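Tryptophan--tRNA ligase (Campylobacter jejuni, PDB 3M5W) probably catalyses the ATP-dependent attachment of tryptophan to tRNA(Trp), as a homodimeric class I aminoacyl-tRNA synthetase. Local coordinates at residues M4-G9 / T140-V145; L16-Y21 / I201-S206; I41-A46 / L81-K86; W93-F98 / L161-E166; N234-A239 / E250-Y255. All coordinates share one frame; numbering follows the deposited sequence.

In the fold
Contact 1 joins the two halves of the Rossmann-type sheet, and contact 3 lies at the C-terminal ends of its neighbouring strands, with nearest atoms about 5 Å away; the predicted tryptophan-binding D134 lies near L7 of contact 1 and H45 of contact 3. Contact 2 pairs the 'HIGH' region with loop 201-206, with a sulfate at its histidine, and its centre is about 23 Å from that of contact 3. Contact 5, an antiparallel helix pair, touches contact 2 through I201 CD1 and I238 CG2, 4.3 Å apart. Contact 4 is at the far end, its centre about 55 Å from that of contact 5; contacts 3 and 4 both reach the second subunit.

Contact 1: M4-G9 / T140-V145; sequences MRVLTG and TRIVPV
Strands 5-9 and 142-145 run the same way with a 41° twist, their axes approaching to 4.9 Å, and meet in a single bridge of V6 with I142. I142 N donates to R5 O (2.9 Å), and I142 O takes the N-H of L7 (3.0 Å), so both backbone polar groups of I142 are spent on strand 5-9. The pairing goes no further: where the next donor would stand, P144 has no N-H, and its CD comes to 3.0 Å from L7 O. V6 lies against both I142 and P144. With CG1 anti to the backbone N (chi1 171°), one methyl packs on the proline ring, CG1 to P144 CG 3.3 Å, while CG2 meets I142 CB at 3.8 Å. L7 and T140 pack together, their side chains crossing nearly at right angles; L7 CB merely packs on T140 OG1 (3.5 Å), whose hydrogen bond goes to I135 O. Before V6, the selenium of selenomethionine M4 lies over one face of the R141 guanidinium, SE to NH2 3.8 Å, and the CB atoms of the two residues touch. Strand 36-41 pairs with the other edge of 5-10, and 175-178 with that of 142-145, which makes this the central junction of the parallel Rossmann sheet of class I synthetases. Two backbone bonds thus carry the polar pairing, the proline precludes a third at its own nitrogen, and apolar contacts of V6 with I142 and P144 lie alongside, with L7 close to the predicted tryptophan-binding D134.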
# COMPACT_ATOMS: atom_id res chain seq x y z
N MSE B 4 26.41 9.38 8.05
CA MSE B 4 25.14 8.68 8.16
C MSE B 4 24.00 9.23 7.31
O MSE B 4 23.95 10.40 6.95
CB MSE B 4 24.70 8.42 9.59
CG MSE B 4 24.86 9.52 10.55
SE MSE B 4 24.91 8.76 12.36
CE MSE B 4 24.23 10.34 13.22
N ARG B 5 23.07 8.35 7.00
CA ARG B 5 22.10 8.61 5.97
C ARG B 5 20.96 9.43 6.55
O ARG B 5 20.39 9.07 7.57
CB ARG B 5 21.63 7.29 5.39
CG ARG B 5 20.66 7.41 4.25
CD ARG B 5 21.31 6.75 3.08
NE ARG B 5 21.01 5.34 3.00
CZ ARG B 5 21.73 4.46 2.32
NH1 ARG B 5 21.36 3.18 2.28
NH2 ARG B 5 22.81 4.86 1.67
N VAL B 6 20.66 10.54 5.88
CA VAL B 6 19.66 11.49 6.31
C VAL B 6 18.59 11.54 5.24
O VAL B 6 18.91 11.62 4.08
CB VAL B 6 20.27 12.90 6.44
CG1 VAL B 6 19.18 13.92 6.68
CG2 VAL B 6 21.30 12.94 7.55
N LEU B 7 17.32 11.51 5.62
CA LEU B 7 16.23 11.32 4.67
C LEU B 7 15.13 12.29 4.99
O LEU B 7 14.73 12.43 6.16
CB LEU B 7 15.71 9.89 4.77
CG LEU B 7 14.53 9.27 4.02
CD1 LEU B 7 13.25 9.80 4.49
CD2 LEU B 7 14.63 9.38 2.52
N THR B 8 14.64 12.95 3.95
CA THR B 8 13.69 14.03 4.14
C THR B 8 12.63 13.95 3.09
O THR B 8 12.94 13.89 1.90
CB THR B 8 14.37 15.42 3.99
OG1 THR B 8 15.55 15.46 4.80
CG2 THR B 8 13.43 16.52 4.40
N GLY B 9 11.38 13.95 3.54
CA GLY B 9 10.23 13.95 2.68
C GLY B 9 9.85 15.39 2.44
O GLY B 9 9.73 16.15 3.39
N THR B 140 17.60 4.61 6.61
CA THR B 140 17.73 5.94 7.19
C THR B 140 18.29 5.89 8.61
O THR B 140 17.69 5.25 9.48
CB THR B 140 16.38 6.60 7.22
OG1 THR B 140 15.81 6.56 5.91
CG2 THR B 140 16.47 7.98 7.68
N ARG B 141 19.44 6.55 8.83
CA ARG B 141 19.94 6.92 10.17
C ARG B 141 19.25 8.14 10.86
O ARG B 141 18.92 8.11 12.04
CB ARG B 141 21.45 7.16 10.14
CG ARG B 141 22.26 5.90 10.09
CD ARG B 141 22.02 5.03 11.34
NE ARG B 141 23.05 5.23 12.35
CZ ARG B 141 22.79 5.63 13.58
NH1 ARG B 141 21.52 5.84 13.95
NH2 ARG B 141 23.79 5.80 14.45
N ILE B 142 19.09 9.23 10.12
CA ILE B 142 18.57 10.48 10.66
C ILE B 142 17.39 11.00 9.85
O ILE B 142 17.42 11.04 8.62
CB ILE B 142 19.64 11.59 10.71
CG1 ILE B 142 20.64 11.31 11.82
CG2 ILE B 142 19.02 12.93 11.04
CD1 ILE B 142 21.86 10.55 11.36
N VAL B 143 16.33 11.38 10.55
CA VAL B 143 15.22 11.96 9.86
C VAL B 143 15.09 13.36 10.39
O VAL B 143 14.74 13.55 11.55
CB VAL B 143 13.94 11.17 10.10
CG1 VAL B 143 12.83 11.79 9.29
CG2 VAL B 143 14.15 9.68 9.74
N PRO B 144 15.45 14.36 9.57
CA PRO B 144 15.35 15.73 10.09
C PRO B 144 13.88 16.10 10.25
O PRO B 144 13.07 15.98 9.33
CB PRO B 144 16.00 16.59 8.99
CG PRO B 144 16.71 15.60 8.07
CD PRO B 144 15.96 14.30 8.19
N VAL B 145 13.54 16.55 11.45
CA VAL B 145 12.16 16.68 11.81
C VAL B 145 11.86 17.99 12.55
O VAL B 145 12.74 18.64 13.13
CB VAL B 145 11.76 15.48 12.64
CG1 VAL B 145 11.07 15.93 13.88
CG2 VAL B 145 10.92 14.50 11.80

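Contact 2: L16-Y21 / I201-S206; sequences LHIGNY and IDIFSS. With SO4 (sulfate ion), chain G.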
# COMPACT_ATOMS: atom_id res chain seq x y z
N LEU B 16 6.62 27.95 -2.20
CA LEU B 16 7.81 28.10 -1.37
C LEU B 16 8.03 29.60 -1.08
O LEU B 16 7.76 30.47 -1.91
CB LEU B 16 9.01 27.46 -2.06
CG LEU B 16 9.13 25.93 -1.94
CD1 LEU B 16 10.47 25.49 -2.46
CD2 LEU B 16 8.98 25.40 -0.48
N HIS B 17 8.51 29.92 0.10
CA HIS B 17 8.77 31.32 0.37
C HIS B 17 10.09 31.56 1.12
O HIS B 17 10.84 30.63 1.43
CB HIS B 17 7.62 31.91 1.18
CG HIS B 17 7.43 31.25 2.50
ND1 HIS B 17 8.36 31.33 3.52
CD2 HIS B 17 6.41 30.49 2.99
CE1 HIS B 17 7.92 30.66 4.57
NE2 HIS B 17 6.73 30.16 4.28
N ILE B 18 10.33 32.83 1.41
CA ILE B 18 11.59 33.30 1.98
C ILE B 18 11.98 32.51 3.23
O ILE B 18 13.17 32.20 3.45
CB ILE B 18 11.48 34.82 2.30
CG1 ILE B 18 11.25 35.59 1.01
CG2 ILE B 18 12.72 35.35 2.95
CD1 ILE B 18 11.94 34.92 -0.19
N GLY B 19 10.96 32.20 4.04
CA GLY B 19 11.17 31.45 5.28
C GLY B 19 11.57 30.01 5.02
O GLY B 19 12.54 29.50 5.61
N ASN B 20 10.82 29.35 4.14
CA ASN B 20 11.17 28.02 3.65
C ASN B 20 12.64 27.98 3.23
O ASN B 20 13.33 26.99 3.49
CB ASN B 20 10.25 27.62 2.48
CG ASN B 20 8.79 27.50 2.90
OD1 ASN B 20 8.49 27.22 4.06
ND2 ASN B 20 7.88 27.72 1.96
N TYR B 21 13.14 29.05 2.62
CA TYR B 21 14.52 29.02 2.19
C TYR B 21 15.54 29.38 3.28
O TYR B 21 16.48 28.64 3.52
CB TYR B 21 14.74 29.86 0.93
CG TYR B 21 16.17 29.85 0.44
CD1 TYR B 21 16.62 28.88 -0.43
CD2 TYR B 21 17.07 30.82 0.85
CE1 TYR B 21 17.95 28.87 -0.89
CE2 TYR B 21 18.39 30.83 0.41
CZ TYR B 21 18.83 29.85 -0.46
OH TYR B 21 20.14 29.87 -0.90
N ILE B 201 6.48 36.05 1.59
CA ILE B 201 7.06 36.56 0.37
C ILE B 201 7.56 35.34 -0.40
O ILE B 201 8.55 34.74 -0.03
CB ILE B 201 8.22 37.51 0.66
CG1 ILE B 201 7.72 38.82 1.28
CG2 ILE B 201 8.95 37.81 -0.60
CD1 ILE B 201 8.77 39.53 2.12
N ASP B 202 6.84 35.00 -1.46
CA ASP B 202 7.13 33.88 -2.31
C ASP B 202 8.37 34.08 -3.17
O ASP B 202 8.69 35.19 -3.61
CB ASP B 202 5.95 33.62 -3.24
CG ASP B 202 4.66 33.37 -2.49
OD1 ASP B 202 4.70 32.72 -1.42
OD2 ASP B 202 3.60 33.82 -2.97
N ILE B 203 9.00 32.97 -3.48
CA ILE B 203 10.23 32.95 -4.23
C ILE B 203 9.96 32.85 -5.72
O ILE B 203 10.62 33.51 -6.52
CB ILE B 203 11.03 31.69 -3.82
CG1 ILE B 203 11.42 31.78 -2.33
CG2 ILE B 203 12.26 31.44 -4.75
CD1 ILE B 203 12.35 30.60 -1.92
N PHE B 204 9.00 32.00 -6.09
CA PHE B 204 8.75 31.73 -7.50
C PHE B 204 7.47 32.38 -7.98
O PHE B 204 6.52 31.71 -8.32
CB PHE B 204 8.68 30.24 -7.73
CG PHE B 204 9.93 29.52 -7.35
CD1 PHE B 204 11.04 29.57 -8.18
CD2 PHE B 204 9.99 28.78 -6.19
CE1 PHE B 204 12.17 28.94 -7.86
CE2 PHE B 204 11.12 28.13 -5.87
CZ PHE B 204 12.22 28.21 -6.69
N SER B 205 7.46 33.69 -8.03
CA SER B 205 6.25 34.42 -8.32
C SER B 205 6.54 35.41 -9.42
O SER B 205 7.68 35.53 -9.88
CB SER B 205 5.78 35.16 -7.06
OG SER B 205 6.84 35.93 -6.51
N SER B 206 5.51 36.12 -9.84
CA SER B 206 5.68 37.22 -10.77
C SER B 206 6.28 38.40 -10.02
O SER B 206 6.25 38.44 -8.78
CB SER B 206 4.34 37.61 -11.39
OG SER B 206 3.33 37.73 -10.39
S SO4 G . 5.03 27.12 6.09
O1 SO4 G . 3.57 26.94 6.13
O2 SO4 G . 5.29 28.50 5.71
O3 SO4 G . 5.66 26.92 7.39
O4 SO4 G . 5.61 26.24 5.08
O HOH W 1 7.27 30.20 -4.33
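The edge of the F204 ring receives L16 CD1 (to CE2, 4.4 Å), I203 CG2 lies over the centre of one face, and Y284 stacks on the ring. The H17 ring has the N20 side chain over one face, and at its edge, in plane, G19 N and a sulfate oxygen. H17 belongs to the 'HIGH' signature of class I synthetases. It is the N-cap of helix 18-31: its CG sits between the backbone N and the carbonyl carbon (chi1 61°), which brings ND1 to a weak capping bond from G19 N. A single bridge pairs H17 with D202, I18 N giving its hydrogen to I201 O (3.0 Å) and I203 N giving its own to L16 O (3.2 Å). Around these bonds I18 CG1 packs on I201 CG2 at 3.6 Å, and I203 CD1 reaches Y21 CB at 3.8 Å. M193 of the 'KMSKS' region touches both H17 and I201, so the two signatures meet here, consistent with a shared ATP site. The sulfate, probably from the crystallisation liquor and also bonded to K195 N, accepts from H17 through a nearly straight bond, NE2 to O2 2.6 Å with 168° at the hydrogen.

Contact 3: I41-A46 / L81-K86; sequences IANYHA and LQSDVK
Amide hydrogen bonds dominate between N43-Y44 and Q82-S83. The N43 side chain meets S83 with both ends: OD1 accepts from S83 N on a lone pair (3.0 Å), and ND2 donates in its amide plane to S83 OG (3.1 Å, 172° at the hydrogen). This two-point grip fixes the amide's rotation. Q82, extended, runs past N43 in the opposite direction and offers OE1 to Y44 N at 2.6 Å, the donor tilted from the carbonyl plane. Its other amide end, NE2, donates to D134 OD1, and H45 NE2 bonds to D134 OD2; the two would hold the carboxylate of D134, predicted to bind tryptophan, consistent with a second-shell role. One backbone bond, Q82 N to I41 O (2.7 Å), ends the strand pairing of I41 with L81. In the apolar part, S83 CB makes a CH-pi contact over one face of the Y44 ring (4.1 Å to its centroid), and L81 CD1 meets I41 CB at 3.9 Å. Y44 OH hydrogen-bonds to E90 OE1 of the second subunit, with which K86 NZ forms a salt bridge. The contact sits where parallel strands 36-41 and 78-81 give way to helix 43-49 and the 3-10 turn 82-84 before helix 87-96. Helix 53-70 packs against I41 and N43, helix 122-137 against Y44 and H45, and helix 291-320 against D84 and V85.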
# COMPACT_ATOMS: atom_id res chain seq x y z
N ILE B 41 10.33 13.90 -3.19
CA ILE B 41 9.03 14.52 -3.28
C ILE B 41 7.94 13.51 -2.93
O ILE B 41 7.77 12.49 -3.58
CB ILE B 41 8.77 15.10 -4.66
CG1 ILE B 41 9.98 15.93 -5.11
CG2 ILE B 41 7.48 15.91 -4.63
CD1 ILE B 41 10.15 17.23 -4.30
N ALA B 42 7.22 13.83 -1.87
CA ALA B 42 6.32 12.93 -1.23
C ALA B 42 4.94 13.00 -1.88
O ALA B 42 3.97 13.50 -1.29
CB ALA B 42 6.22 13.29 0.25
N ASN B 43 4.85 12.48 -3.11
CA ASN B 43 3.61 12.62 -3.84
C ASN B 43 2.59 11.56 -3.46
O ASN B 43 1.40 11.76 -3.72
CB ASN B 43 3.81 12.74 -5.36
CG ASN B 43 4.41 11.49 -5.98
OD1 ASN B 43 5.27 10.83 -5.39
ND2 ASN B 43 3.96 11.16 -7.17
N TYR B 44 3.01 10.46 -2.82
CA TYR B 44 1.97 9.54 -2.30
C TYR B 44 1.23 10.17 -1.13
O TYR B 44 0.03 10.02 -1.03
CB TYR B 44 2.51 8.17 -1.86
CG TYR B 44 2.85 7.23 -2.99
CD1 TYR B 44 1.96 6.96 -4.02
CD2 TYR B 44 4.07 6.59 -2.99
CE1 TYR B 44 2.31 6.04 -5.03
CE2 TYR B 44 4.43 5.71 -3.98
CZ TYR B 44 3.57 5.43 -4.98
OH TYR B 44 4.04 4.54 -5.91
N HIS B 45 1.95 10.85 -0.25
CA HIS B 45 1.26 11.48 0.86
C HIS B 45 0.30 12.57 0.44
O HIS B 45 -0.76 12.74 1.06
CB HIS B 45 2.25 11.95 1.89
CG HIS B 45 3.16 10.85 2.35
ND1 HIS B 45 2.70 9.78 3.09
CD2 HIS B 45 4.48 10.63 2.13
CE1 HIS B 45 3.71 8.95 3.32
NE2 HIS B 45 4.80 9.44 2.75
N ALA B 46 0.64 13.27 -0.65
CA ALA B 46 -0.19 14.34 -1.17
C ALA B 46 -1.58 13.82 -1.53
O ALA B 46 -2.57 14.55 -1.48
CB ALA B 46 0.46 15.00 -2.40
N LEU B 81 11.21 11.51 -6.93
CA LEU B 81 9.78 11.58 -6.72
C LEU B 81 9.31 10.24 -6.11
O LEU B 81 9.64 9.17 -6.62
CB LEU B 81 9.12 11.84 -8.07
CG LEU B 81 7.61 11.84 -8.20
CD1 LEU B 81 7.05 12.95 -7.38
CD2 LEU B 81 7.16 11.97 -9.67
N GLN B 82 8.58 10.31 -5.01
CA GLN B 82 8.27 9.10 -4.21
C GLN B 82 7.78 7.97 -5.07
O GLN B 82 8.27 6.86 -4.99
CB GLN B 82 7.19 9.43 -3.19
CG GLN B 82 7.06 8.54 -1.97
CD GLN B 82 5.93 9.02 -1.06
OE1 GLN B 82 5.17 9.90 -1.43
NE2 GLN B 82 5.81 8.45 0.11
N SER B 83 6.79 8.28 -5.91
CA SER B 83 6.07 7.29 -6.69
C SER B 83 6.88 6.62 -7.78
O SER B 83 6.39 5.69 -8.43
CB SER B 83 4.87 7.97 -7.35
OG SER B 83 5.32 8.71 -8.46
N ASP B 84 8.08 7.12 -8.05
CA ASP B 84 8.99 6.46 -8.98
C ASP B 84 9.64 5.23 -8.36
O ASP B 84 10.15 4.36 -9.08
CB ASP B 84 10.08 7.43 -9.48
CG ASP B 84 9.58 8.38 -10.60
OD1 ASP B 84 8.41 8.25 -11.03
OD2 ASP B 84 10.36 9.24 -11.08
N VAL B 85 9.66 5.15 -7.03
CA VAL B 85 10.23 3.96 -6.36
C VAL B 85 9.12 3.12 -5.71
O VAL B 85 8.78 3.26 -4.49
CB VAL B 85 11.38 4.31 -5.38
CG1 VAL B 85 11.91 3.06 -4.68
CG2 VAL B 85 12.46 5.01 -6.11
N LYS B 86 8.56 2.24 -6.54
CA LYS B 86 7.34 1.53 -6.16
C LYS B 86 7.47 0.46 -5.06
O LYS B 86 6.46 0.11 -4.45
CB LYS B 86 6.58 1.05 -7.40
CG LYS B 86 5.84 2.22 -8.10
CD LYS B 86 5.57 1.95 -9.57
CE LYS B 86 5.32 3.24 -10.36
NZ LYS B 86 4.28 4.08 -9.69

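Contact 4: W93-F98 / L161-E166; sequences WILSQF and LKVNNE
Apolar packing centres on F98, whose ring is met by V163 over one face and by K162 and E166 at its edge. V163 CG2 stands 3.7 Å from the ring centroid and 21° off its normal, a CH-pi contact displaced toward the CG side, where CG2 to F98 CG is 3.5 Å. The same methyl reaches L95 CD2 at 4.2 Å. At the rim, E166 CG lies in the ring plane, 3.8 Å from F98 CE1, and K162 CG lies equally far from F98 CD1; both lysine and glutamate thus use their aliphatic stems here. W167 adds an edge-to-face pair with F98. Helix 150-167 is the crossover helix of the beta-alpha-beta unit between strands 142-145 and 175-178, and the last part of segment 93-98, chiefly F98, rests on it. Among the side chains of 93-98, Q97 NE2 donates to W93 O (2.8 Å), arriving from above the carbonyl plane, and the same nitrogen lies over the centre of the W93 ring. The same segment also meets the second subunit: S96 OG bonds to H122 ND1 of that subunit, and W93 meets its Y92 edge-to-face.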
# COMPACT_ATOMS: atom_id res chain seq x y z
N TRP B 93 2.64 -2.60 2.84
CA TRP B 93 1.79 -3.75 3.15
C TRP B 93 2.45 -4.64 4.23
O TRP B 93 1.85 -4.99 5.27
CB TRP B 93 1.51 -4.58 1.87
CG TRP B 93 0.63 -5.78 2.16
CD1 TRP B 93 0.97 -7.13 2.02
CD2 TRP B 93 -0.70 -5.77 2.74
NE1 TRP B 93 -0.09 -7.93 2.43
CE2 TRP B 93 -1.12 -7.13 2.88
CE3 TRP B 93 -1.58 -4.74 3.15
CZ2 TRP B 93 -2.39 -7.48 3.41
CZ3 TRP B 93 -2.84 -5.09 3.68
CH2 TRP B 93 -3.22 -6.46 3.82
N ILE B 94 3.71 -5.00 4.00
CA ILE B 94 4.43 -5.83 4.96
C ILE B 94 4.49 -5.26 6.39
O ILE B 94 4.30 -5.99 7.36
CB ILE B 94 5.81 -6.10 4.42
CG1 ILE B 94 5.68 -7.10 3.29
CG2 ILE B 94 6.71 -6.66 5.47
CD1 ILE B 94 6.61 -6.81 2.13
N LEU B 95 4.74 -3.96 6.51
CA LEU B 95 4.88 -3.34 7.80
C LEU B 95 3.55 -3.25 8.50
O LEU B 95 3.49 -3.22 9.72
CB LEU B 95 5.42 -1.92 7.67
CG LEU B 95 6.82 -1.74 7.11
CD1 LEU B 95 7.09 -0.28 7.12
CD2 LEU B 95 7.86 -2.47 7.92
N SER B 96 2.49 -3.17 7.72
CA SER B 96 1.17 -3.20 8.31
C SER B 96 0.95 -4.47 9.12
O SER B 96 0.17 -4.46 10.08
CB SER B 96 0.08 -3.10 7.24
OG SER B 96 -0.18 -1.72 6.95
N GLN B 97 1.62 -5.57 8.73
CA GLN B 97 1.36 -6.82 9.43
C GLN B 97 1.96 -6.80 10.83
O GLN B 97 1.54 -7.58 11.68
CB GLN B 97 1.82 -8.05 8.63
CG GLN B 97 1.46 -7.95 7.15
CD GLN B 97 0.02 -7.53 6.93
OE1 GLN B 97 -0.87 -7.88 7.72
NE2 GLN B 97 -0.24 -6.80 5.81
N PHE B 98 2.95 -5.91 11.02
CA PHE B 98 3.72 -5.71 12.24
C PHE B 98 3.27 -4.44 12.96
O PHE B 98 3.90 -4.02 13.90
CB PHE B 98 5.23 -5.55 11.91
CG PHE B 98 5.88 -6.79 11.37
CD1 PHE B 98 6.38 -7.77 12.24
CD2 PHE B 98 6.00 -6.99 10.00
CE1 PHE B 98 6.98 -8.95 11.76
CE2 PHE B 98 6.61 -8.16 9.51
CZ PHE B 98 7.10 -9.15 10.40
N LEU B 161 11.50 -2.17 15.40
CA LEU B 161 11.80 -3.09 16.48
C LEU B 161 10.97 -4.37 16.34
O LEU B 161 11.52 -5.47 16.40
CB LEU B 161 11.56 -2.45 17.84
CG LEU B 161 12.61 -1.39 18.19
CD1 LEU B 161 12.17 -0.62 19.44
CD2 LEU B 161 14.02 -1.99 18.40
N LYS B 162 9.67 -4.18 16.14
CA LYS B 162 8.75 -5.28 15.92
C LYS B 162 9.29 -6.25 14.89
O LYS B 162 9.45 -7.43 15.17
CB LYS B 162 7.36 -4.77 15.55
CG LYS B 162 6.29 -5.88 15.58
CD LYS B 162 5.39 -5.86 16.84
CE LYS B 162 4.59 -7.17 17.04
NZ LYS B 162 3.21 -7.17 16.43
N VAL B 163 9.60 -5.74 13.71
CA VAL B 163 10.10 -6.58 12.62
C VAL B 163 11.43 -7.26 12.94
O VAL B 163 11.65 -8.43 12.62
CB VAL B 163 10.29 -5.75 11.38
CG1 VAL B 163 11.01 -6.59 10.29
CG2 VAL B 163 8.97 -5.19 10.91
N ASN B 164 12.34 -6.50 13.55
CA ASN B 164 13.67 -6.99 13.89
C ASN B 164 13.60 -8.05 15.01
O ASN B 164 14.41 -8.97 15.05
CB ASN B 164 14.52 -5.85 14.43
CG ASN B 164 15.05 -4.92 13.37
OD1 ASN B 164 14.81 -5.07 12.18
ND2 ASN B 164 15.77 -3.93 13.81
N ASN B 165 12.65 -7.89 15.92
CA ASN B 165 12.41 -8.85 16.99
C ASN B 165 12.05 -10.16 16.38
O ASN B 165 12.40 -11.20 16.91
CB ASN B 165 11.22 -8.44 17.86
CG ASN B 165 11.55 -7.37 18.85
OD1 ASN B 165 12.73 -7.11 19.12
ND2 ASN B 165 10.52 -6.71 19.38
N GLU B 166 11.33 -10.10 15.27
CA GLU B 166 10.75 -11.28 14.67
C GLU B 166 11.69 -11.89 13.64
O GLU B 166 11.73 -13.10 13.50
CB GLU B 166 9.41 -10.91 14.05
CG GLU B 166 8.78 -11.98 13.19
CD GLU B 166 8.26 -13.14 14.01
OE1 GLU B 166 8.29 -13.01 15.26
OE2 GLU B 166 7.80 -14.16 13.42

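Contact 5: N234-A239 / E250-Y255; sequences NIFKIA and ELQIRY
A239 N to I235 O, at 2.8 Å, is the shortest polar bond here, a helical i-to-i+4 link between two residues that both touch helix 250-255: A239 CB meets L251 CD2 at 4.0 Å, and I235 CB meets Y255 OH at 3.6 Å. F236 fills the interval between the helices. Its chi1 of -168° swings the ring off the helix toward 250-255. There its edge points at the face of Y255 in a T-shaped pair, centroids 5.3 Å apart and planes at 76°; CD1 is the atom over the tyrosine, offset toward the rim. CE1 of F236 packs on L251 CG at 3.8 Å, and Q252 N lies at the ring edge, 3.7 Å from CE1. The two segments form an antiparallel helix pair, at 170° and with the axes of the two segments coming no closer than 11.5 Å, wide enough to take a phenyl ring edgewise. They probably belong to the helical region that, as in related tryptophanyl-tRNA synthetases, takes part in anticodon recognition. F265 of helix 262-276 stacks on Y255, and H230 meets the F236 ring edge-to-face. Y255 OH lies 3.5 Å from F236 N and close to F236 CB, at the N-terminal part of helix 234-239.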
# COMPACT_ATOMS: atom_id res chain seq x y z
N ASN B 234 10.37 45.66 10.07
CA ASN B 234 10.35 44.38 9.36
C ASN B 234 11.07 44.41 8.02
O ASN B 234 11.64 43.42 7.60
CB ASN B 234 8.93 43.88 9.18
CG ASN B 234 8.23 43.75 10.50
OD1 ASN B 234 8.80 43.22 11.46
ND2 ASN B 234 7.00 44.25 10.57
N ILE B 235 11.05 45.55 7.34
CA ILE B 235 11.72 45.61 6.06
C ILE B 235 13.21 45.37 6.28
O ILE B 235 13.85 44.64 5.52
CB ILE B 235 11.59 47.01 5.41
CG1 ILE B 235 10.14 47.37 5.18
CG2 ILE B 235 12.32 47.04 4.08
CD1 ILE B 235 9.97 48.81 4.71
N PHE B 236 13.76 46.02 7.30
CA PHE B 236 15.16 45.83 7.62
C PHE B 236 15.41 44.39 8.08
O PHE B 236 16.38 43.77 7.67
CB PHE B 236 15.62 46.82 8.70
CG PHE B 236 17.11 46.87 8.87
CD1 PHE B 236 17.87 47.78 8.18
CD2 PHE B 236 17.75 45.97 9.71
CE1 PHE B 236 19.25 47.83 8.32
CE2 PHE B 236 19.13 46.02 9.85
CZ PHE B 236 19.88 46.94 9.14
N LYS B 237 14.54 43.86 8.92
CA LYS B 237 14.71 42.47 9.34
C LYS B 237 14.88 41.57 8.12
O LYS B 237 15.85 40.83 8.04
CB LYS B 237 13.54 41.99 10.20
CG LYS B 237 13.63 42.47 11.65
CD LYS B 237 12.25 42.56 12.32
CE LYS B 237 12.40 43.24 13.68
NZ LYS B 237 11.10 43.46 14.41
N ILE B 238 13.95 41.66 7.17
CA ILE B 238 13.95 40.77 6.01
C ILE B 238 15.13 41.08 5.07
O ILE B 238 15.84 40.17 4.61
CB ILE B 238 12.59 40.87 5.29
CG1 ILE B 238 11.47 40.45 6.23
CG2 ILE B 238 12.54 40.02 4.03
CD1 ILE B 238 10.22 41.10 5.91
N ALA B 239 15.35 42.38 4.81
CA ALA B 239 16.46 42.84 3.98
C ALA B 239 17.82 42.31 4.47
O ALA B 239 18.77 42.17 3.68
CB ALA B 239 16.49 44.39 3.89
N GLU B 250 25.83 49.40 5.65
CA GLU B 250 25.57 50.33 4.60
C GLU B 250 24.10 50.74 4.71
O GLU B 250 23.79 51.92 4.57
CB GLU B 250 25.85 49.68 3.26
CG GLU B 250 25.36 50.46 2.06
CD GLU B 250 26.37 51.47 1.56
OE1 GLU B 250 27.34 51.77 2.30
OE2 GLU B 250 26.19 51.96 0.41
N LEU B 251 23.21 49.78 5.00
CA LEU B 251 21.76 50.05 5.00
C LEU B 251 21.25 50.74 6.24
O LEU B 251 20.37 51.59 6.15
CB LEU B 251 20.91 48.80 4.71
CG LEU B 251 19.37 48.94 4.73
CD1 LEU B 251 18.81 50.00 3.76
CD2 LEU B 251 18.68 47.65 4.45
N GLN B 252 21.77 50.41 7.41
CA GLN B 252 21.26 51.08 8.59
C GLN B 252 21.73 52.52 8.59
O GLN B 252 21.07 53.40 9.13
CB GLN B 252 21.62 50.38 9.89
CG GLN B 252 23.08 50.31 10.18
CD GLN B 252 23.35 49.60 11.48
OE1 GLN B 252 23.61 50.24 12.51
NE2 GLN B 252 23.28 48.26 11.46
N ILE B 253 22.88 52.75 7.98
CA ILE B 253 23.35 54.11 7.77
C ILE B 253 22.23 54.88 7.05
O ILE B 253 21.87 55.98 7.47
CB ILE B 253 24.70 54.17 7.00
CG1 ILE B 253 25.85 53.74 7.91
CG2 ILE B 253 24.98 55.56 6.43
CD1 ILE B 253 25.77 54.35 9.33
N ARG B 254 21.65 54.28 6.00
CA ARG B 254 20.51 54.91 5.30
C ARG B 254 19.31 55.20 6.23
O ARG B 254 18.73 56.28 6.18
CB ARG B 254 20.08 54.08 4.11
CG ARG B 254 21.01 54.14 2.88
CD ARG B 254 20.96 52.87 2.01
NE ARG B 254 19.86 52.84 1.03
CZ ARG B 254 19.72 51.90 0.09
NH1 ARG B 254 20.62 50.91 -0.03
NH2 ARG B 254 18.68 51.95 -0.74
N TYR B 255 18.97 54.24 7.08
CA TYR B 255 17.94 54.40 8.11
C TYR B 255 18.27 55.51 9.09
O TYR B 255 17.46 56.38 9.34
CB TYR B 255 17.78 53.10 8.93
CG TYR B 255 16.75 52.14 8.36
CD1 TYR B 255 15.62 51.80 9.09
CD2 TYR B 255 16.89 51.59 7.08
CE1 TYR B 255 14.65 50.91 8.58
CE2 TYR B 255 15.93 50.69 6.55
CZ TYR B 255 14.81 50.36 7.31
OH TYR B 255 13.86 49.49 6.81